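Long-range contact in SAM-dependent O-methyltransferase (Leptospira interrogans, PDB 2HNK), which probably transfers a methyl group from S-adenosylmethionine to a hydroxyl oxygen of its substrate, and is captured here with the product S-adenosyl-L-homocysteine: residues C[119-131]-C[159-171]. Sequence-based numbering, arbitrary orientation.
With SAH (S-adenosyl-L-homocysteine), chain O.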
loop_
_atom_site.group_PDB
_atom_site.type_symbol
_atom_site.label_atom_id
_atom_site.label_comp_id
_atom_site.label_asym_id
_atom_site.label_seq_id
_atom_site.Cartn_x
_atom_site.Cartn_y
_atom_site.Cartn_z
ATOM N N GLY C 119 -8.652 26.885 8.711
ATOM C CA GLY C 119 -8.527 27.863 7.647
ATOM C C GLY C 119 -8.381 27.149 6.324
ATOM O O GLY C 119 -8.451 25.920 6.271
ATOM N N SER C 120 -8.174 27.931 5.265
ATOM C CA SER C 120 -7.931 27.433 3.914
ATOM C C SER C 120 -6.602 26.681 3.816
ATOM O O SER C 120 -5.561 27.196 4.237
ATOM C CB SER C 120 -7.961 28.611 2.930
ATOM O OG SER C 120 -6.955 28.493 1.929
ATOM N N ALA C 121 -6.641 25.468 3.259
ATOM C CA ALA C 121 -5.446 24.621 3.186
ATOM C C ALA C 121 -4.411 25.136 2.187
ATOM O O ALA C 121 -3.206 25.015 2.428
ATOM C CB ALA C 121 -5.806 23.185 2.894
ATOM N N LEU C 122 -4.866 25.723 1.081
ATOM C CA LEU C 122 -3.934 26.397 0.165
ATOM C C LEU C 122 -3.054 27.402 0.916
ATOM O O LEU C 122 -1.837 27.413 0.743
ATOM C CB LEU C 122 -4.672 27.070 -0.998
ATOM C CG LEU C 122 -5.341 26.156 -2.041
ATOM C CD1 LEU C 122 -6.176 26.981 -3.020
ATOM C CD2 LEU C 122 -4.334 25.304 -2.800
ATOM N N GLU C 123 -3.677 28.213 1.768
ATOM C CA GLU C 123 -2.978 29.170 2.619
ATOM C C GLU C 123 -2.090 28.516 3.660
ATOM O O GLU C 123 -0.942 28.922 3.841
ATOM C CB GLU C 123 -3.981 30.020 3.373
ATOM C CG GLU C 123 -4.427 31.262 2.664
ATOM C CD GLU C 123 -5.137 32.182 3.625
ATOM O OE1 GLU C 123 -6.355 32.422 3.432
ATOM O OE2 GLU C 123 -4.472 32.631 4.597
ATOM N N THR C 124 -2.635 27.524 4.362
ATOM C CA THR C 124 -1.906 26.838 5.413
ATOM C C THR C 124 -0.619 26.238 4.855
ATOM O O THR C 124 0.446 26.320 5.481
ATOM C CB THR C 124 -2.779 25.767 6.082
ATOM O OG1 THR C 124 -3.918 26.398 6.689
ATOM C CG2 THR C 124 -1.992 25.007 7.150
ATOM N N LEU C 125 -0.715 25.671 3.659
ATOM C CA LEU C 125 0.427 25.028 3.037
ATOM C C LEU C 125 1.443 26.053 2.533
ATOM O O LEU C 125 2.642 25.836 2.662
ATOM C CB LEU C 125 -0.019 24.077 1.911
ATOM C CG LEU C 125 -0.887 22.859 2.274
ATOM C CD1 LEU C 125 -1.161 22.047 1.015
ATOM C CD2 LEU C 125 -0.255 21.983 3.358
ATOM N N GLN C 126 0.963 27.164 1.971
ATOM C CA GLN C 126 1.858 28.218 1.468
ATOM C C GLN C 126 2.644 28.896 2.582
ATOM O O GLN C 126 3.843 29.101 2.447
ATOM C CB GLN C 126 1.107 29.269 0.653
ATOM C CG GLN C 126 2.032 30.255 -0.062
ATOM C CD GLN C 126 2.968 29.570 -1.050
ATOM O OE1 GLN C 126 2.527 28.890 -1.976
ATOM N NE2 GLN C 126 4.270 29.747 -0.850
ATOM N N VAL C 127 1.971 29.223 3.681
ATOM C CA VAL C 127 2.625 29.799 4.858
ATOM C C VAL C 127 3.723 28.874 5.403
ATOM O O VAL C 127 4.783 29.331 5.847
ATOM C CB VAL C 127 1.589 30.119 5.959
ATOM C CG1 VAL C 127 2.271 30.515 7.258
ATOM C CG2 VAL C 127 0.648 31.214 5.492
ATOM N N LEU C 128 3.459 27.572 5.349
ATOM C CA LEU C 128 4.395 26.543 5.795
ATOM C C LEU C 128 5.613 26.463 4.864
ATOM O O LEU C 128 6.756 26.326 5.323
ATOM C CB LEU C 128 3.664 25.196 5.862
ATOM C CG LEU C 128 3.985 24.202 6.971
ATOM C CD1 LEU C 128 3.896 24.835 8.350
ATOM C CD2 LEU C 128 3.035 23.026 6.875
ATOM N N ILE C 129 5.367 26.560 3.558
ATOM C CA ILE C 129 6.452 26.617 2.584
ATOM C C ILE C 129 7.349 27.851 2.812
ATOM O O ILE C 129 8.581 27.733 2.858
ATOM C CB ILE C 129 5.923 26.584 1.132
ATOM C CG1 ILE C 129 5.330 25.212 0.810
ATOM C CG2 ILE C 129 7.038 26.920 0.136
ATOM C CD1 ILE C 129 4.417 25.189 -0.402
ATOM N N ASP C 130 6.726 29.017 2.975
ATOM C CA ASP C 130 7.452 30.291 3.057
ATOM C C ASP C 130 8.050 30.602 4.430
ATOM O O ASP C 130 8.906 31.479 4.544
ATOM C CB ASP C 130 6.541 31.449 2.635
ATOM C CG ASP C 130 6.044 31.316 1.217
ATOM O OD1 ASP C 130 6.777 30.771 0.365
ATOM O OD2 ASP C 130 4.907 31.762 0.951
ATOM N N SER C 131 7.587 29.902 5.464
ATOM C CA SER C 131 8.055 30.112 6.836
ATOM C C SER C 131 9.567 29.954 6.972
ATOM O O SER C 131 10.143 29.003 6.437
ATOM C CB SER C 131 7.349 29.148 7.792
ATOM O OG SER C 131 6.038 29.596 8.093
ATOM N N ASN C 159 -9.945 21.559 -6.113
ATOM C CA ASN C 159 -8.623 22.114 -5.845
ATOM C C ASN C 159 -7.452 21.133 -5.808
ATOM O O ASN C 159 -6.326 21.546 -5.519
ATOM C CB ASN C 159 -8.644 22.963 -4.572
ATOM C CG ASN C 159 -8.881 24.443 -4.864
ATOM O OD1 ASN C 159 -8.518 24.938 -5.931
ATOM N ND2 ASN C 159 -9.482 25.149 -3.918
ATOM N N TYR C 160 -7.704 19.851 -6.103
ATOM C CA TYR C 160 -6.653 18.823 -6.102
ATOM C C TYR C 160 -5.443 19.195 -6.976
ATOM O O TYR C 160 -4.303 19.082 -6.509
ATOM C CB TYR C 160 -7.205 17.456 -6.531
ATOM C CG TYR C 160 -7.722 16.539 -5.434
ATOM C CD1 TYR C 160 -8.335 17.042 -4.285
ATOM C CD2 TYR C 160 -7.631 15.143 -5.576
ATOM C CE1 TYR C 160 -8.817 16.181 -3.282
ATOM C CE2 TYR C 160 -8.119 14.274 -4.589
ATOM C CZ TYR C 160 -8.711 14.797 -3.450
ATOM O OH TYR C 160 -9.192 13.945 -2.489
ATOM N N PRO C 161 -5.673 19.633 -8.242
ATOM C CA PRO C 161 -4.510 20.057 -9.041
ATOM C C PRO C 161 -3.742 21.260 -8.472
ATOM O O PRO C 161 -2.583 21.446 -8.814
ATOM C CB PRO C 161 -5.108 20.380 -10.422
ATOM C CG PRO C 161 -6.557 20.571 -10.198
ATOM C CD PRO C 161 -6.932 19.745 -9.007
ATOM N N ASN C 162 -4.360 22.049 -7.600
ATOM C CA ASN C 162 -3.647 23.149 -6.948
ATOM C C ASN C 162 -2.885 22.740 -5.690
ATOM O O ASN C 162 -1.860 23.345 -5.355
ATOM C CB ASN C 162 -4.604 24.306 -6.649
ATOM C CG ASN C 162 -5.285 24.826 -7.902
ATOM O OD1 ASN C 162 -4.641 25.027 -8.929
ATOM N ND2 ASN C 162 -6.594 25.019 -7.831
ATOM N N TYR C 163 -3.380 21.715 -4.992
ATOM C CA TYR C 163 -2.671 21.183 -3.832
ATOM C C TYR C 163 -1.379 20.489 -4.259
ATOM O O TYR C 163 -0.348 20.597 -3.585
ATOM C CB TYR C 163 -3.571 20.237 -3.023
ATOM C CG TYR C 163 -4.725 20.943 -2.340
ATOM C CD1 TYR C 163 -4.486 21.966 -1.421
ATOM C CD2 TYR C 163 -6.055 20.593 -2.609
ATOM C CE1 TYR C 163 -5.533 22.627 -0.785
ATOM C CE2 TYR C 163 -7.119 21.245 -1.968
ATOM C CZ TYR C 163 -6.841 22.269 -1.066
ATOM O OH TYR C 163 -7.852 22.952 -0.424
ATOM N N TYR C 164 -1.440 19.815 -5.406
ATOM C CA TYR C 164 -0.346 18.978 -5.897
ATOM C C TYR C 164 1.056 19.622 -5.866
ATOM O O TYR C 164 1.955 19.087 -5.211
ATOM C CB TYR C 164 -0.691 18.399 -7.273
ATOM C CG TYR C 164 0.333 17.423 -7.791
ATOM C CD1 TYR C 164 0.523 16.186 -7.171
ATOM C CD2 TYR C 164 1.118 17.732 -8.906
ATOM C CE1 TYR C 164 1.483 15.283 -7.648
ATOM C CE2 TYR C 164 2.070 16.836 -9.389
ATOM C CZ TYR C 164 2.250 15.618 -8.750
ATOM O OH TYR C 164 3.185 14.728 -9.226
ATOM N N PRO C 165 1.256 20.766 -6.561
ATOM C CA PRO C 165 2.605 21.384 -6.507
ATOM C C PRO C 165 3.078 21.754 -5.102
ATOM O O PRO C 165 4.260 21.620 -4.814
ATOM C CB PRO C 165 2.469 22.632 -7.398
ATOM C CG PRO C 165 0.978 22.874 -7.514
ATOM C CD PRO C 165 0.337 21.526 -7.436
ATOM N N LEU C 166 2.162 22.183 -4.236
ATOM C CA LEU C 166 2.476 22.507 -2.836
ATOM C C LEU C 166 2.872 21.278 -1.999
ATOM O O LEU C 166 3.779 21.349 -1.144
ATOM C CB LEU C 166 1.295 23.230 -2.169
ATOM C CG LEU C 166 0.642 24.474 -2.804
ATOM C CD1 LEU C 166 -0.569 24.923 -1.972
ATOM C CD2 LEU C 166 1.619 25.639 -2.975
ATOM N N ILE C 167 2.175 20.167 -2.234
ATOM C CA ILE C 167 2.491 18.879 -1.602
ATOM C C ILE C 167 3.889 18.440 -2.001
ATOM O O ILE C 167 4.682 18.021 -1.167
ATOM C CB ILE C 167 1.462 17.787 -2.017
ATOM C CG1 ILE C 167 0.089 18.083 -1.382
ATOM C CG2 ILE C 167 1.967 16.378 -1.670
ATOM C CD1 ILE C 167 -1.075 17.423 -2.085
ATOM N N LEU C 168 4.181 18.566 -3.292
ATOM C CA LEU C 168 5.424 18.092 -3.869
ATOM C C LEU C 168 6.617 18.898 -3.354
ATOM O O LEU C 168 7.715 18.363 -3.201
ATOM C CB LEU C 168 5.331 18.192 -5.389
ATOM C CG LEU C 168 5.673 16.956 -6.212
ATOM C CD1 LEU C 168 4.943 15.720 -5.692
ATOM C CD2 LEU C 168 5.332 17.225 -7.678
ATOM N N LYS C 169 6.384 20.184 -3.095
ATOM C CA LYS C 169 7.384 21.085 -2.542
ATOM C C LYS C 169 7.623 20.799 -1.052
ATOM O O LYS C 169 8.768 20.811 -0.581
ATOM C CB LYS C 169 6.962 22.543 -2.784
ATOM C CG LYS C 169 7.957 23.591 -2.264
ATOM C CD LYS C 169 8.385 24.560 -3.371
ATOM C CE LYS C 169 9.384 23.910 -4.328
ATOM N NZ LYS C 169 9.458 24.611 -5.654
ATOM N N LEU C 170 6.548 20.516 -0.317
ATOM C CA LEU C 170 6.675 20.205 1.108
ATOM C C LEU C 170 7.240 18.812 1.374
ATOM O O LEU C 170 7.884 18.595 2.395
ATOM C CB LEU C 170 5.341 20.392 1.839
ATOM C CG LEU C 170 4.961 21.844 2.155
ATOM C CD1 LEU C 170 3.471 21.968 2.409
ATOM C CD2 LEU C 170 5.770 22.403 3.341
ATOM N N LEU C 171 6.999 17.875 0.458
ATOM C CA LEU C 171 7.482 16.503 0.618
ATOM C C LEU C 171 8.991 16.391 0.442
ATOM O O LEU C 171 9.552 16.978 -0.480
ATOM C CB LEU C 171 6.807 15.549 -0.376
ATOM C CG LEU C 171 5.439 14.932 -0.108
ATOM C CD1 LEU C 171 5.041 14.077 -1.310
ATOM C CD2 LEU C 171 5.424 14.089 1.173
HETATM N N SAH O . -10.241 12.622 6.109
HETATM C CA SAH O . -11.669 12.679 6.549
HETATM C CB SAH O . -12.571 13.018 5.362
HETATM C CG SAH O . -12.322 14.404 4.761
HETATM S SD SAH O . -13.870 15.090 4.133
HETATM C C SAH O . -12.149 11.409 7.271
HETATM O O SAH O . -13.265 11.358 7.796
HETATM O OXT SAH O . -11.440 10.408 7.352
HETATM C "C5'" SAH O . -13.131 16.649 3.578
HETATM C "C4'" SAH O . -12.912 17.695 4.666
HETATM O "O4'" SAH O . -12.107 18.729 4.138
HETATM C "C3'" SAH O . -14.202 18.339 5.145
HETATM O "O3'" SAH O . -14.258 18.240 6.549
HETATM C "C2'" SAH O . -14.118 19.800 4.751
HETATM O "O2'" SAH O . -14.572 20.628 5.802
HETATM C "C1'" SAH O . -12.627 19.995 4.498
HETATM N N9 SAH O . -12.320 21.020 3.475
HETATM C C8 SAH O . -13.081 21.421 2.399
HETATM N N7 SAH O . -12.415 22.398 1.734
HETATM C C5 SAH O . -11.237 22.625 2.365
HETATM C C6 SAH O . -10.177 23.500 2.125
HETATM N N6 SAH O . -10.204 24.338 1.095
HETATM N N1 SAH O . -9.086 23.503 2.974
HETATM C C2 SAH O . -9.034 22.640 4.053
HETATM N N3 SAH O . -10.086 21.773 4.287
HETATM C C4 SAH O . -11.169 21.768 3.462
HETATM O O HOH W 1 -7.965 26.005 0.125
#
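The side chain of L166 fits as a knob into the hole formed by L122, L125, Q126 and I129 on helix 121-130, joining two neighbouring helices on one face of the Rossmann-like methyltransferase sheet. Helices 121-130 and 160-170 run nearly parallel, their axes 10.2 Å apart and crossing at 25°. Apolar packing carries the contact. The branches of L166 divide the work: CD1 reaches L122 CD2 at 3.9 Å, while CD2 meets I129 CD1 and the amide oxygen of Q126, whose chain bends at chi2 (60°) to bring it over, its NE2 donating to D130 OD2. One turn on, L170 CG lies 3.6 Å from I129 CG1, and its CD1 touches L125 CD2. Beneath, L125 also rests on I67 of the sheet. At the cofactor end, the L122 side chain crosses that of Y163 at about a right angle, its CD2 3.6 Å from Y163 CE1 and oblique to the ring, as is A121 CB. Polar contacts gather round the adenine of S-adenosyl-L-homocysteine. A121 N donates to its N1 at 3.1 Å, and the Y163 hydroxyl, hydrogen-bonded to D156, lies beside N6. One water ties both helices to the base, accepting from L122 N and from SAH N6 and donating to Y163 OH at 3.1 Å.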